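Long-range contacts in putative adenylate cyclase (Vibrio parahaemolyticus, PDB 2ACA), which is of unknown function but, as a CYTH-domain protein related to class IV adenylate cyclases, may act on triphosphate substrates: residues Q10-L15 with E138-T143; K16-N21 with D169-S174; H34-E39 with S116-G121; D45-T50 with S61-E66. All blocks are in the same frame, centred on the assembly; numbering follows the deposited sequence.

Interaction 1: residues Q10-L15 with E138-T143; sequences QFEVEL and EFAIMT
F11-L15 and F139-T143 run antiparallel as neighbouring strands, held first by their backbones. The pairs F11 with T143, V13 with I141 and L15 with F139 each exchange two N-H...O bonds, six in all, from a short T143 N to F11 O at 2.7 Å to a longer V13 N to I141 O at 3.3 Å. Between them lie the non-hydrogen-bonded pairs E12 with M142 and E14 with A140, where M142 CA comes within 3.1 Å of F11 O as a CA-H...O contact.

Apolar packing fills the face that carries V13, L15, F139 and I141. V13 CG2 and I141 CG2 lie side by side at 3.3 Å, tighter than usual carbon contact; in both residues this methyl sits between the backbone N and the carbonyl carbon. Helix 152-162 covers the face, with L156 on V13 and F139.

The other face is mixed, with E12 and E14 set among A140 and M142. E12 CB rests 3.4 Å from CG of M142, a poorly ordered selenomethionine. E14, extended with CG opposite its backbone N (chi1 -177°), passes A140, whose CB is 3.7 Å from E14 CB, and carries its carboxylate obliquely across that of E138. The modelled separation of these two carboxylates is implausibly small and therefore doubtful. K16 and R115 form weak, long ion pairs with E138. E12, E14 and K16 match the ExExK signature of CYTH proteins, so the cluster of carboxylates on this face, beside a bound phosphate, is consistent with a metal- and phosphate-binding wall of the tunnel.

Interaction 2: residues K16-N21 with D169-S174; sequences KYRVKN and DREHRS. With PO4 (phosphate ion), chain C.
R170 crosses the Y17 ring obliquely, laying its CD over one face, 3.9 Å from the ring centroid, as a CH-pi contact. Bends at chi2 (-85°) and chi3 (-79°) fold the arginine over the ring, but its guanidinium stands 64° from the ring plane and is too far off for more than a weak cation-pi attraction. NH1 instead makes a weak bond to K16 O at 3.5 Å. The main donor to K16 O is E171 N, at 2.8 Å and almost straight, arriving from above the carbonyl plane.

K16 and E171 lie side by side and point the same way, K16 CD 3.5 Å from E171 CG. From CG onward the lysine bends at chi3 and chi4, passing CE by the carbonyl of R173 and bringing NZ to a phosphate ion, where its bond to O2 is weak at 3.2 Å; S174 CB touches the same ion.

R18 meets E171 at about a right angle. R18 NE lies 3.9 Å from E171 OE1, a long salt bridge of charges only, since the oxygen is well out of the guanidinium plane. R173 grips the carboxylate more firmly: its backbone N reaches the anti lone pair of E171 OE2 at 2.9 Å, and its NE meets that oxygen on the syn side at 3.1 Å. E171 is thus held by its own segment while facing R18.

Strand 11-19 bonds to strand 134-143 through the backbones of Y17 and V19; on its other edge K16 O accepts from E171 and R18 N donates to D169 O, tying on the irregular chain that follows helix 152-162. E171 also touches F136 of strand 134-143.

Interaction 3: residues H34-E39 with S116-G121; sequences HEVMFE and SIFFVG
The edge of the H34 ring meets F118, CD2 to CD2 at 3.6 Å, with the two ring planes 63° apart; H34 itself is poorly ordered. Around the edge of the F118 ring lie E39 OE1, 3.4 Å from CE2, V36 CG2, 3.8 Å from CD2, and E35 O. The F38 ring instead offers a face, placed over the backbone N of I117 toward the rim. Its CG lies between the backbone N and the carbonyl carbon (chi1 67°), which turns the ring back across I117 and brings CZ 3.5 Å from I117 CG1. The selenium of M37, a selenomethionine, approaches the F119 ring obliquely at 5.2 Å from the centroid, a Met-aromatic contact, and the M37 chain runs alongside I117.

Both M37 and F38 face I117 in a classic beta bulge. M37 N donates to I117 O at 3.1 Å, and I117 N to F38 O at 3.0 Å. Before the bulge the pairing is regular, with F119 N bonded to E35 O at 2.6 Å.

S116 OG bonds to N40 N, joining the two strands just past the contact. Strand 106-120 is flanked on its other edge by strand 123-130, to which S116 and F118 bond through their backbones, while I72 of strand 72-78 packs on M37 and F38.

Interaction 4: residues D45-T50 with S61-E66; sequences DWFYDT and SLVLRE. With PO4 (phosphate ion), chain D.
D45 brings its carboxylate up to R65 with CG beside the backbone N (chi1 -67°), while R65 sets CG opposite its own N (chi1 166°) and bends at chi3 (-58°), swinging NE back to the aspartate. NE donates to the syn lone pair of D45 OD2 at 2.6 Å, with the oxygen in the guanidinium plane; NH2 adds a weak bond to that atom. The outer edge of the guanidinium holds a phosphate ion, NH1 and NH2 reaching its O4 at 2.9 and 3.1 Å. E43 is a second carboxylate partner of R65, so the group's direction is fixed from the protein side.

On the same face V63 CG2 sits over the F47 ring, 3.8 Å from its centroid. On the other, L64 CD1 lies 3.7 Å from Y48 CE1, and the W46 ring meets L64 O with its edge, CE3 at 3.4 Å. Helix 93-102 covers these side chains through Q97, which touches W46, Y48 and L64.

W46 and L64 exchange two backbone bonds, and Y48 N donates to L62 O at 2.9 Å. A water links Y48 O to L62 N.

These are adjacent antiparallel strands of the CYTH tunnel fold. An arginine directed by carboxylates onto a phosphate is consistent with the basic lining with which this family holds polyphosphate groups, although the ion probably came from the crystallisation liquor.

Overall arrangement
From the N terminus, strand 11-19 enters interaction 1 and, directly after, interaction 2. Interaction 1 closes a long loop by joining this strand to 134-143; interaction 2 closes a longer one. Their segments alternate, so the two loops cross, and they touch where K16 meets E138. Strand 35-49 then serves both remaining contacts: its start pairs with 106-120 in interaction 3 and its end with 61-68 in interaction 4, their centres about 24 Å apart. Interaction 4 nests inside interaction 3, which nests inside both outer loops. Interactions 1, 3 and 4 pair neighbouring strands of one antiparallel sheet, while interaction 2 fastens the chain after helix 152-162 to the edge of strand 11-19.

Interaction 1: residues Q10-L15 with E138-T143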
# COMPACT_ATOMS: atom_id res chain seq x y z
N GLN A 10 -8.68 -10.80 -8.00
CA GLN A 10 -9.93 -10.05 -7.81
C GLN A 10 -11.22 -10.80 -7.42
O GLN A 10 -12.15 -10.19 -6.89
CB GLN A 10 -10.20 -9.21 -9.07
CG GLN A 10 -11.37 -8.23 -8.95
CD GLN A 10 -11.54 -7.35 -10.18
OE1 GLN A 10 -12.39 -6.46 -10.20
NE2 GLN A 10 -10.75 -7.62 -11.21
N PHE A 11 -11.28 -12.10 -7.65
CA PHE A 11 -12.50 -12.84 -7.32
C PHE A 11 -12.26 -13.96 -6.33
O PHE A 11 -11.57 -14.94 -6.63
CB PHE A 11 -13.14 -13.34 -8.61
CG PHE A 11 -13.29 -12.27 -9.65
CD1 PHE A 11 -13.98 -11.09 -9.34
CD2 PHE A 11 -12.69 -12.37 -10.91
CE1 PHE A 11 -14.06 -10.04 -10.26
CE2 PHE A 11 -12.77 -11.32 -11.82
CZ PHE A 11 -13.45 -10.16 -11.49
N GLU A 12 -12.85 -13.81 -5.15
CA GLU A 12 -12.68 -14.76 -4.06
C GLU A 12 -13.99 -15.37 -3.57
O GLU A 12 -14.81 -14.67 -2.98
CB GLU A 12 -11.99 -14.03 -2.91
CG GLU A 12 -11.78 -14.84 -1.64
CD GLU A 12 -11.34 -13.98 -0.46
OE1 GLU A 12 -10.89 -14.54 0.57
OE2 GLU A 12 -11.44 -12.74 -0.55
N VAL A 13 -14.18 -16.66 -3.81
CA VAL A 13 -15.37 -17.33 -3.31
C VAL A 13 -14.95 -17.85 -1.94
O VAL A 13 -13.88 -18.44 -1.80
CB VAL A 13 -15.81 -18.52 -4.21
CG1 VAL A 13 -16.31 -18.00 -5.54
CG2 VAL A 13 -14.66 -19.47 -4.42
N GLU A 14 -15.78 -17.61 -0.94
CA GLU A 14 -15.47 -18.01 0.42
C GLU A 14 -16.71 -18.46 1.18
O GLU A 14 -17.75 -17.82 1.10
CB GLU A 14 -14.84 -16.82 1.15
CG GLU A 14 -14.37 -17.07 2.56
CD GLU A 14 -13.98 -15.78 3.26
OE1 GLU A 14 -13.19 -15.83 4.22
OE2 GLU A 14 -14.48 -14.71 2.84
N LEU A 15 -16.58 -19.56 1.91
CA LEU A 15 -17.68 -20.08 2.72
C LEU A 15 -17.21 -20.06 4.16
O LEU A 15 -16.15 -20.59 4.48
CB LEU A 15 -18.02 -21.52 2.32
CG LEU A 15 -18.81 -21.71 1.02
CD1 LEU A 15 -18.05 -21.09 -0.13
CD2 LEU A 15 -19.02 -23.19 0.77
N GLU A 138 -13.01 -20.70 7.51
CA GLU A 138 -13.29 -20.17 6.18
C GLU A 138 -12.58 -21.02 5.16
O GLU A 138 -11.42 -21.39 5.35
CB GLU A 138 -12.81 -18.72 6.05
CG GLU A 138 -13.30 -17.79 7.13
CD GLU A 138 -12.90 -16.34 6.89
OE1 GLU A 138 -11.72 -16.09 6.56
OE2 GLU A 138 -13.76 -15.45 7.04
N PHE A 139 -13.27 -21.33 4.07
CA PHE A 139 -12.71 -22.11 2.98
C PHE A 139 -12.84 -21.22 1.77
O PHE A 139 -13.92 -20.67 1.52
CB PHE A 139 -13.50 -23.41 2.79
CG PHE A 139 -13.42 -24.34 3.96
CD1 PHE A 139 -14.16 -24.09 5.11
CD2 PHE A 139 -12.57 -25.43 3.94
CE1 PHE A 139 -14.05 -24.92 6.22
CE2 PHE A 139 -12.45 -26.27 5.06
CZ PHE A 139 -13.20 -26.01 6.20
N ALA A 140 -11.77 -21.04 1.02
CA ALA A 140 -11.84 -20.16 -0.13
C ALA A 140 -10.77 -20.38 -1.19
O ALA A 140 -9.81 -21.12 -0.99
CB ALA A 140 -11.79 -18.70 0.34
N ILE A 141 -10.96 -19.72 -2.32
CA ILE A 141 -10.04 -19.77 -3.44
C ILE A 141 -10.24 -18.50 -4.25
O ILE A 141 -11.37 -18.15 -4.58
CB ILE A 141 -10.34 -20.99 -4.36
CG1 ILE A 141 -9.57 -20.86 -5.67
CG2 ILE A 141 -11.83 -21.08 -4.64
CD1 ILE A 141 -8.06 -20.85 -5.51
N MSE A 142 -9.15 -17.78 -4.52
CA MSE A 142 -9.23 -16.56 -5.31
C MSE A 142 -8.81 -16.91 -6.73
O MSE A 142 -7.78 -17.56 -6.95
CB MSE A 142 -8.32 -15.48 -4.75
CG MSE A 142 -8.75 -14.94 -3.40
SE MSE A 142 -7.54 -13.58 -2.79
CE MSE A 142 -8.49 -12.01 -3.39
N THR A 143 -9.61 -16.49 -7.70
CA THR A 143 -9.34 -16.75 -9.10
C THR A 143 -9.62 -15.50 -9.93
O THR A 143 -10.20 -14.54 -9.44
CB THR A 143 -10.22 -17.89 -9.63
OG1 THR A 143 -9.88 -18.16 -11.00
CG2 THR A 143 -11.69 -17.49 -9.55

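Interaction 2: residues K16-N21 with D169-S174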
# COMPACT_ATOMS: atom_id res chain seq x y z
N LYS A 16 -18.01 -19.46 5.04
CA LYS A 16 -17.64 -19.38 6.44
C LYS A 16 -18.45 -20.37 7.25
O LYS A 16 -19.65 -20.54 7.04
CB LYS A 16 -17.88 -17.97 6.99
CG LYS A 16 -17.34 -17.76 8.41
CD LYS A 16 -17.98 -16.55 9.09
CE LYS A 16 -17.99 -15.32 8.18
NZ LYS A 16 -16.75 -14.51 8.24
N TYR A 17 -17.78 -21.02 8.20
CA TYR A 17 -18.45 -21.99 9.05
C TYR A 17 -18.11 -21.76 10.50
O TYR A 17 -17.09 -21.17 10.84
CB TYR A 17 -18.05 -23.42 8.69
CG TYR A 17 -18.49 -23.89 7.32
CD1 TYR A 17 -17.73 -23.62 6.20
CD2 TYR A 17 -19.67 -24.63 7.16
CE1 TYR A 17 -18.12 -24.07 4.94
CE2 TYR A 17 -20.07 -25.07 5.90
CZ TYR A 17 -19.29 -24.79 4.80
OH TYR A 17 -19.67 -25.25 3.56
N ARG A 18 -19.00 -22.26 11.36
CA ARG A 18 -18.84 -22.17 12.79
C ARG A 18 -18.18 -23.51 13.14
O ARG A 18 -18.66 -24.56 12.70
CB ARG A 18 -20.21 -22.09 13.43
CG ARG A 18 -20.29 -21.45 14.79
CD ARG A 18 -21.76 -21.40 15.13
NE ARG A 18 -22.55 -21.33 13.91
CZ ARG A 18 -23.84 -21.62 13.84
NH1 ARG A 18 -24.50 -21.99 14.93
NH2 ARG A 18 -24.48 -21.53 12.66
N VAL A 19 -17.10 -23.49 13.91
CA VAL A 19 -16.42 -24.73 14.28
C VAL A 19 -16.60 -24.97 15.78
O VAL A 19 -16.05 -24.24 16.60
CB VAL A 19 -14.91 -24.67 13.97
CG1 VAL A 19 -14.24 -26.01 14.26
CG2 VAL A 19 -14.68 -24.25 12.56
N LYS A 20 -17.34 -26.01 16.14
CA LYS A 20 -17.57 -26.29 17.55
C LYS A 20 -16.49 -27.16 18.20
O LYS A 20 -16.51 -27.34 19.41
CB LYS A 20 -18.95 -26.92 17.72
CG LYS A 20 -20.09 -25.98 17.31
CD LYS A 20 -21.48 -26.57 17.58
CE LYS A 20 -21.78 -27.76 16.67
NZ LYS A 20 -23.15 -28.29 16.89
N ASN A 21 -15.53 -27.66 17.42
CA ASN A 21 -14.47 -28.49 17.99
C ASN A 21 -13.11 -28.20 17.33
O ASN A 21 -12.87 -28.57 16.18
CB ASN A 21 -14.84 -29.97 17.82
CG ASN A 21 -14.15 -30.87 18.83
OD1 ASN A 21 -14.48 -32.05 18.94
ND2 ASN A 21 -13.19 -30.32 19.56
N ASP A 169 -23.94 -25.77 9.57
CA ASP A 169 -22.80 -25.16 10.25
C ASP A 169 -22.44 -23.81 9.61
O ASP A 169 -21.76 -22.98 10.22
CB ASP A 169 -21.59 -26.10 10.20
CG ASP A 169 -21.85 -27.42 10.90
OD1 ASP A 169 -22.26 -27.39 12.08
OD2 ASP A 169 -21.64 -28.48 10.27
N ARG A 170 -22.89 -23.62 8.38
CA ARG A 170 -22.64 -22.39 7.63
C ARG A 170 -22.95 -21.15 8.44
O ARG A 170 -23.99 -21.07 9.09
CB ARG A 170 -23.49 -22.37 6.36
CG ARG A 170 -22.90 -23.18 5.21
CD ARG A 170 -21.88 -22.36 4.42
NE ARG A 170 -22.53 -21.44 3.48
CZ ARG A 170 -22.25 -20.15 3.39
NH1 ARG A 170 -21.33 -19.60 4.17
NH2 ARG A 170 -22.88 -19.40 2.49
N GLU A 171 -22.04 -20.19 8.40
CA GLU A 171 -22.21 -18.93 9.10
C GLU A 171 -22.30 -17.82 8.06
O GLU A 171 -21.34 -17.56 7.33
CB GLU A 171 -21.03 -18.66 10.04
CG GLU A 171 -21.04 -17.27 10.66
CD GLU A 171 -22.24 -17.04 11.56
OE1 GLU A 171 -22.30 -17.66 12.64
OE2 GLU A 171 -23.14 -16.24 11.18
N HIS A 172 -23.46 -17.18 7.98
CA HIS A 172 -23.68 -16.12 7.01
C HIS A 172 -23.34 -14.73 7.52
O HIS A 172 -23.11 -13.82 6.72
CB HIS A 172 -25.13 -16.16 6.50
CG HIS A 172 -25.38 -17.23 5.49
ND1 HIS A 172 -25.36 -18.57 5.81
CD2 HIS A 172 -25.63 -17.16 4.17
CE1 HIS A 172 -25.58 -19.28 4.72
NE2 HIS A 172 -25.75 -18.45 3.71
N ARG A 173 -23.31 -14.55 8.83
CA ARG A 173 -22.97 -13.25 9.39
C ARG A 173 -21.45 -13.08 9.25
O ARG A 173 -20.68 -13.93 9.69
CB ARG A 173 -23.38 -13.17 10.86
CG ARG A 173 -24.88 -13.17 11.10
CD ARG A 173 -25.16 -13.22 12.58
NE ARG A 173 -24.68 -14.46 13.18
CZ ARG A 173 -24.66 -14.70 14.49
NH1 ARG A 173 -25.10 -13.79 15.34
NH2 ARG A 173 -24.20 -15.86 14.95
N SER A 174 -21.03 -11.99 8.63
CA SER A 174 -19.60 -11.77 8.44
C SER A 174 -18.96 -11.13 9.66
O SER A 174 -19.65 -10.61 10.53
CB SER A 174 -19.37 -10.90 7.20
OG SER A 174 -20.24 -11.28 6.16
P PO4 C . -15.60 -11.54 6.29
O1 PO4 C . -14.88 -10.67 5.33
O2 PO4 C . -14.66 -12.58 6.80
O3 PO4 C . -16.75 -12.19 5.62
O4 PO4 C . -16.09 -10.72 7.43

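Interaction 3: residues H34-E39 with S116-G121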
# COMPACT_ATOMS: atom_id res chain seq x y z
N HIS A 34 -1.05 -30.81 3.74
CA HIS A 34 -1.27 -29.38 3.61
C HIS A 34 -0.05 -28.53 3.92
O HIS A 34 0.88 -28.97 4.60
CB HIS A 34 -2.41 -28.94 4.53
CG HIS A 34 -2.10 -29.09 5.98
ND1 HIS A 34 -1.84 -30.31 6.57
CD2 HIS A 34 -2.00 -28.17 6.98
CE1 HIS A 34 -1.60 -30.14 7.86
NE2 HIS A 34 -1.69 -28.85 8.13
N GLU A 35 -0.06 -27.30 3.41
CA GLU A 35 1.01 -26.34 3.64
C GLU A 35 0.49 -25.38 4.70
O GLU A 35 -0.72 -25.18 4.82
CB GLU A 35 1.33 -25.58 2.35
CG GLU A 35 2.73 -25.82 1.79
CD GLU A 35 3.83 -25.30 2.70
OE1 GLU A 35 4.03 -25.88 3.79
OE2 GLU A 35 4.49 -24.30 2.33
N VAL A 36 1.39 -24.79 5.48
CA VAL A 36 0.98 -23.87 6.53
C VAL A 36 1.52 -22.47 6.30
O VAL A 36 2.73 -22.28 6.15
CB VAL A 36 1.47 -24.36 7.90
CG1 VAL A 36 0.92 -23.47 8.99
CG2 VAL A 36 1.03 -25.79 8.12
N MSE A 37 0.63 -21.48 6.27
CA MSE A 37 1.03 -20.09 6.06
C MSE A 37 1.44 -19.51 7.41
O MSE A 37 2.40 -18.76 7.51
CB MSE A 37 -0.13 -19.29 5.45
CG MSE A 37 0.23 -17.87 5.05
SE MSE A 37 -1.24 -16.90 4.24
CE MSE A 37 -0.27 -15.37 3.57
N PHE A 38 0.69 -19.87 8.44
CA PHE A 38 0.99 -19.44 9.80
C PHE A 38 -0.10 -19.95 10.71
O PHE A 38 -1.23 -20.18 10.28
CB PHE A 38 1.12 -17.90 9.88
CG PHE A 38 -0.16 -17.16 9.63
CD1 PHE A 38 -1.15 -17.11 10.60
CD2 PHE A 38 -0.38 -16.51 8.42
CE1 PHE A 38 -2.34 -16.42 10.38
CE2 PHE A 38 -1.56 -15.82 8.18
CZ PHE A 38 -2.54 -15.77 9.16
N GLU A 39 0.24 -20.13 11.98
CA GLU A 39 -0.72 -20.64 12.95
C GLU A 39 -0.70 -19.78 14.20
O GLU A 39 0.35 -19.27 14.59
CB GLU A 39 -0.37 -22.07 13.33
CG GLU A 39 -0.27 -23.05 12.17
CD GLU A 39 0.34 -24.38 12.58
OE1 GLU A 39 0.44 -25.29 11.74
OE2 GLU A 39 0.71 -24.51 13.77
N SER A 116 -5.34 -18.69 12.01
CA SER A 116 -4.47 -19.70 11.43
C SER A 116 -4.93 -19.92 10.00
O SER A 116 -6.13 -20.00 9.73
CB SER A 116 -4.57 -21.03 12.19
OG SER A 116 -3.95 -20.95 13.46
N ILE A 117 -3.97 -20.00 9.08
CA ILE A 117 -4.30 -20.22 7.68
C ILE A 117 -3.48 -21.39 7.13
O ILE A 117 -2.26 -21.44 7.31
CB ILE A 117 -4.03 -18.95 6.84
CG1 ILE A 117 -4.85 -17.78 7.40
CG2 ILE A 117 -4.39 -19.21 5.38
CD1 ILE A 117 -4.85 -16.53 6.52
N PHE A 118 -4.17 -22.32 6.47
CA PHE A 118 -3.51 -23.49 5.89
C PHE A 118 -3.82 -23.61 4.41
O PHE A 118 -4.81 -23.06 3.92
CB PHE A 118 -3.97 -24.77 6.58
CG PHE A 118 -3.85 -24.73 8.06
CD1 PHE A 118 -4.91 -24.29 8.84
CD2 PHE A 118 -2.68 -25.13 8.69
CE1 PHE A 118 -4.81 -24.25 10.22
CE2 PHE A 118 -2.57 -25.09 10.07
CZ PHE A 118 -3.64 -24.65 10.84
N PHE A 119 -2.97 -24.34 3.70
CA PHE A 119 -3.13 -24.56 2.27
C PHE A 119 -3.40 -26.03 1.99
O PHE A 119 -2.82 -26.91 2.62
CB PHE A 119 -1.85 -24.14 1.53
CG PHE A 119 -1.56 -22.66 1.56
CD1 PHE A 119 -0.30 -22.19 1.18
CD2 PHE A 119 -2.53 -21.74 1.92
CE1 PHE A 119 -0.02 -20.83 1.17
CE2 PHE A 119 -2.26 -20.37 1.91
CZ PHE A 119 -1.00 -19.91 1.53
N VAL A 120 -4.30 -26.29 1.04
CA VAL A 120 -4.64 -27.65 0.63
C VAL A 120 -4.90 -27.47 -0.86
O VAL A 120 -6.03 -27.18 -1.27
CB VAL A 120 -5.91 -28.17 1.32
CG1 VAL A 120 -6.30 -29.51 0.73
CG2 VAL A 120 -5.66 -28.33 2.82
N GLY A 121 -3.86 -27.63 -1.66
CA GLY A 121 -3.99 -27.44 -3.08
C GLY A 121 -3.95 -25.94 -3.29
O GLY A 121 -3.03 -25.28 -2.82

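Interaction 4: residues D45-T50 with S61-E66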
# COMPACT_ATOMS: atom_id res chain seq x y z
N ASP A 45 -7.61 -5.79 12.54
CA ASP A 45 -8.22 -5.19 11.37
C ASP A 45 -8.75 -3.80 11.71
O ASP A 45 -9.33 -3.58 12.78
CB ASP A 45 -9.35 -6.06 10.82
CG ASP A 45 -8.85 -7.38 10.25
OD1 ASP A 45 -8.64 -8.33 11.02
OD2 ASP A 45 -8.64 -7.46 9.01
N TRP A 46 -8.50 -2.87 10.81
CA TRP A 46 -8.95 -1.50 10.95
C TRP A 46 -9.81 -1.20 9.74
O TRP A 46 -9.30 -1.17 8.62
CB TRP A 46 -7.76 -0.55 10.96
CG TRP A 46 -6.93 -0.60 12.19
CD1 TRP A 46 -7.07 0.18 13.30
CD2 TRP A 46 -5.79 -1.43 12.43
NE1 TRP A 46 -6.08 -0.12 14.22
CE2 TRP A 46 -5.28 -1.10 13.71
CE3 TRP A 46 -5.14 -2.43 11.68
CZ2 TRP A 46 -4.16 -1.73 14.26
CZ3 TRP A 46 -4.02 -3.05 12.23
CH2 TRP A 46 -3.54 -2.70 13.51
N PHE A 47 -11.11 -0.99 9.95
CA PHE A 47 -12.01 -0.68 8.84
C PHE A 47 -12.13 0.83 8.70
O PHE A 47 -12.28 1.55 9.69
CB PHE A 47 -13.40 -1.28 9.08
CG PHE A 47 -13.41 -2.78 9.15
CD1 PHE A 47 -12.75 -3.44 10.18
CD2 PHE A 47 -14.06 -3.52 8.17
CE1 PHE A 47 -12.73 -4.84 10.23
CE2 PHE A 47 -14.06 -4.92 8.21
CZ PHE A 47 -13.39 -5.58 9.24
N TYR A 48 -12.09 1.31 7.46
CA TYR A 48 -12.18 2.75 7.18
C TYR A 48 -13.34 3.15 6.30
O TYR A 48 -13.86 2.36 5.51
CB TYR A 48 -10.90 3.26 6.51
CG TYR A 48 -9.68 3.21 7.37
CD1 TYR A 48 -9.00 2.02 7.59
CD2 TYR A 48 -9.19 4.37 7.96
CE1 TYR A 48 -7.87 1.98 8.38
CE2 TYR A 48 -8.05 4.34 8.75
CZ TYR A 48 -7.40 3.15 8.95
OH TYR A 48 -6.28 3.10 9.74
N ASP A 49 -13.71 4.42 6.42
CA ASP A 49 -14.76 5.01 5.61
C ASP A 49 -14.78 6.52 5.82
O ASP A 49 -14.16 7.03 6.75
CB ASP A 49 -16.14 4.42 5.95
CG ASP A 49 -17.11 4.48 4.77
OD1 ASP A 49 -16.89 5.32 3.87
OD2 ASP A 49 -18.08 3.69 4.74
N THR A 50 -15.47 7.24 4.95
CA THR A 50 -15.56 8.69 5.07
C THR A 50 -16.59 9.05 6.13
O THR A 50 -17.25 8.17 6.69
CB THR A 50 -15.99 9.32 3.73
OG1 THR A 50 -17.32 8.90 3.42
CG2 THR A 50 -15.05 8.88 2.61
N SER A 61 -15.94 -2.18 1.50
CA SER A 61 -15.21 -2.11 2.76
C SER A 61 -13.75 -1.87 2.44
O SER A 61 -13.20 -2.43 1.48
CB SER A 61 -15.39 -3.41 3.57
OG SER A 61 -15.06 -4.55 2.79
N LEU A 62 -13.13 -1.01 3.24
CA LEU A 62 -11.73 -0.63 3.10
C LEU A 62 -11.06 -1.07 4.39
O LEU A 62 -11.46 -0.64 5.46
CB LEU A 62 -11.63 0.89 2.93
CG LEU A 62 -10.26 1.56 3.04
CD1 LEU A 62 -9.31 1.04 1.98
CD2 LEU A 62 -10.45 3.07 2.89
N VAL A 63 -10.05 -1.92 4.29
CA VAL A 63 -9.41 -2.43 5.48
C VAL A 63 -7.88 -2.44 5.49
O VAL A 63 -7.25 -2.74 4.48
CB VAL A 63 -9.89 -3.90 5.75
CG1 VAL A 63 -9.17 -4.49 6.97
CG2 VAL A 63 -11.41 -3.92 5.95
N LEU A 64 -7.30 -2.09 6.63
CA LEU A 64 -5.87 -2.18 6.81
C LEU A 64 -5.78 -3.39 7.75
O LEU A 64 -6.55 -3.48 8.72
CB LEU A 64 -5.30 -0.91 7.45
CG LEU A 64 -5.15 0.27 6.46
CD1 LEU A 64 -4.42 1.44 7.12
CD2 LEU A 64 -4.36 -0.20 5.24
N ARG A 65 -4.89 -4.33 7.46
CA ARG A 65 -4.79 -5.53 8.29
C ARG A 65 -3.36 -5.92 8.58
O ARG A 65 -2.52 -5.89 7.69
CB ARG A 65 -5.52 -6.70 7.59
CG ARG A 65 -5.21 -8.09 8.15
CD ARG A 65 -5.93 -9.19 7.33
NE ARG A 65 -7.37 -8.99 7.30
CZ ARG A 65 -8.21 -9.70 6.55
NH1 ARG A 65 -7.75 -10.65 5.75
NH2 ARG A 65 -9.52 -9.46 6.59
N GLU A 66 -3.10 -6.29 9.83
CA GLU A 66 -1.77 -6.70 10.26
C GLU A 66 -1.87 -8.02 11.01
O GLU A 66 -2.72 -8.20 11.89
CB GLU A 66 -1.14 -5.64 11.17
CG GLU A 66 0.18 -6.07 11.78
CD GLU A 66 0.86 -4.95 12.55
OE1 GLU A 66 0.22 -4.36 13.44
OE2 GLU A 66 2.04 -4.66 12.28
P PO4 D . -11.01 -12.69 5.24
O1 PO4 D . -11.80 -12.07 6.33
O2 PO4 D . -11.93 -13.31 4.24
O3 PO4 D . -10.12 -13.74 5.80
O4 PO4 D . -10.19 -11.65 4.57
O HOH W 1 -14.77 -0.11 5.52